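Local coordinates for protein p450 cytochrome, putative (Rippkaea orientalis, PDB 6Y01) that probably binds the molybdenum cofactor and carries it in a phototrophic bacterium, as a Moco carrier protein with a Rossmann fold, at residues 19-24 with 48-53. Numbering follows the deposited sequence.
Sequences GVMGPG and VLLTGG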
loop_
_atom_site.group_PDB
_atom_site.type_symbol
_atom_site.label_atom_id
_atom_site.label_comp_id
_atom_site.label_asym_id
_atom_site.label_seq_id
_atom_site.Cartn_x
_atom_site.Cartn_y
_atom_site.Cartn_z
ATOM N N GLY D 19 -0.247 16.998 10.502
ATOM C CA GLY D 19 -1.115 15.855 10.666
ATOM C C GLY D 19 -1.660 15.811 12.063
ATOM O O GLY D 19 -0.906 15.841 12.988
ATOM N N VAL D 20 -2.966 15.746 12.203
ATOM C CA VAL D 20 -3.620 15.615 13.510
ATOM C C VAL D 20 -4.265 14.248 13.557
ATOM O O VAL D 20 -5.177 13.964 12.772
ATOM C CB VAL D 20 -4.618 16.738 13.831
ATOM C CG1 VAL D 20 -5.290 16.457 15.163
ATOM C CG2 VAL D 20 -3.895 18.067 13.828
ATOM N N MET D 21 -3.764 13.417 14.466
ATOM C CA MET D 21 -4.217 12.053 14.673
ATOM C C MET D 21 -4.903 12.028 16.042
ATOM O O MET D 21 -4.546 12.783 16.946
ATOM C CB MET D 21 -2.999 11.058 14.698
ATOM C CG MET D 21 -2.071 11.144 13.513
ATOM S SD MET D 21 -2.785 10.595 11.884
ATOM C CE MET D 21 -2.645 12.115 10.948
ATOM N N GLY D 22 -5.842 11.125 16.232
ATOM C CA GLY D 22 -6.388 10.875 17.559
ATOM C C GLY D 22 -7.584 9.947 17.481
ATOM O O GLY D 22 -8.033 9.576 16.402
ATOM N N PRO D 23 -8.130 9.558 18.632
ATOM C CA PRO D 23 -9.241 8.620 18.675
ATOM C C PRO D 23 -10.545 9.153 18.111
ATOM O O PRO D 23 -10.729 10.369 17.932
ATOM C CB PRO D 23 -9.381 8.338 20.183
ATOM C CG PRO D 23 -8.659 9.459 20.905
ATOM C CD PRO D 23 -7.619 9.939 19.952
ATOM N N GLY D 24 -11.440 8.226 17.887
ATOM C CA GLY D 24 -12.767 8.503 17.320
ATOM C C GLY D 24 -13.753 8.507 18.419
ATOM O O GLY D 24 -13.799 9.469 19.239
ATOM N N VAL D 48 -1.751 23.722 6.310
ATOM C CA VAL D 48 -2.700 22.727 5.817
ATOM C C VAL D 48 -2.907 21.686 6.910
ATOM O O VAL D 48 -1.886 21.235 7.532
ATOM C CB VAL D 48 -2.187 22.125 4.521
ATOM C CG1 VAL D 48 -3.101 21.026 4.034
ATOM C CG2 VAL D 48 -2.026 23.211 3.472
ATOM N N LEU D 49 -4.132 21.247 7.118
ATOM C CA LEU D 49 -4.444 20.176 8.068
ATOM C C LEU D 49 -4.602 18.890 7.308
ATOM O O LEU D 49 -5.312 18.827 6.325
ATOM C CB LEU D 49 -5.755 20.466 8.790
ATOM C CG LEU D 49 -6.241 19.330 9.692
ATOM C CD1 LEU D 49 -5.376 19.199 10.892
ATOM C CD2 LEU D 49 -7.661 19.583 10.125
ATOM N N LEU D 50 -3.896 17.854 7.803
ATOM C CA LEU D 50 -4.044 16.478 7.277
ATOM C C LEU D 50 -4.577 15.587 8.369
ATOM O O LEU D 50 -4.090 15.637 9.500
ATOM C CB LEU D 50 -2.708 15.963 6.714
ATOM C CG LEU D 50 -2.790 14.573 6.094
ATOM C CD1 LEU D 50 -1.638 14.359 5.133
ATOM C CD2 LEU D 50 -2.576 13.489 7.176
ATOM N N THR D 51 -5.578 14.793 8.050
ATOM C CA THR D 51 -6.069 13.743 8.968
ATOM C C THR D 51 -6.333 12.473 8.180
ATOM O O THR D 51 -6.268 12.458 6.945
ATOM C CB THR D 51 -7.387 14.179 9.642
ATOM O OG1 THR D 51 -8.497 14.000 8.744
ATOM C CG2 THR D 51 -7.374 15.568 10.273
ATOM N N GLY D 52 -6.653 11.420 8.909
ATOM C CA GLY D 52 -7.076 10.163 8.299
ATOM C C GLY D 52 -8.518 10.193 7.806
ATOM O O GLY D 52 -9.064 9.159 7.396
ATOM N N GLY D 53 -9.212 11.346 7.920
ATOM C CA GLY D 53 -10.540 11.459 7.298
ATOM C C GLY D 53 -11.726 10.801 8.026
ATOM O O GLY D 53 -12.730 10.585 7.442
#
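Leu50 O is gripped by two donors of strand 17-21: the N-H of Val20 and, more weakly, the CA-H of Gly19. Val20 N donates a hydrogen bond to Leu50 O at 2.9 Å, almost straight along the carbonyl (C=O...N 179°). Gly19 CA lies 3.2 Å from Leu50 O. These tie the neighbouring parallel strands 17-21 and 48-51, which helix 29-44 connects in a beta-alpha-beta unit of the Rossmann fold. Apolar side chains pack on both faces of the pair. On one face, Val20 CG2 presses against Leu49 CD1 at 3.5 Å, tighter than usual for two methyls. Ile42 of helix 29-44 touches both residues there. On the other face lie Met21 and Leu50. Met21 bends at chi2 (-68°) and again at chi3 (119°), and its CE meets Leu50 CD2 at 4.0 Å, over Gly19, which has no side chain. Asn105 of helix 102-108 touches both Met21 and Leu50. Beyond the bonded pair the strands diverge, and Val20 O faces the methyl Thr51 CG2 at 3.7 Å. Thr51 OG1 instead accepts from Gly53 N at 2.9 Å in an ST turn. Between these two segments a single hydrogen bond sets the register, and buried apolar packing holds the strand ends where that bonding stops.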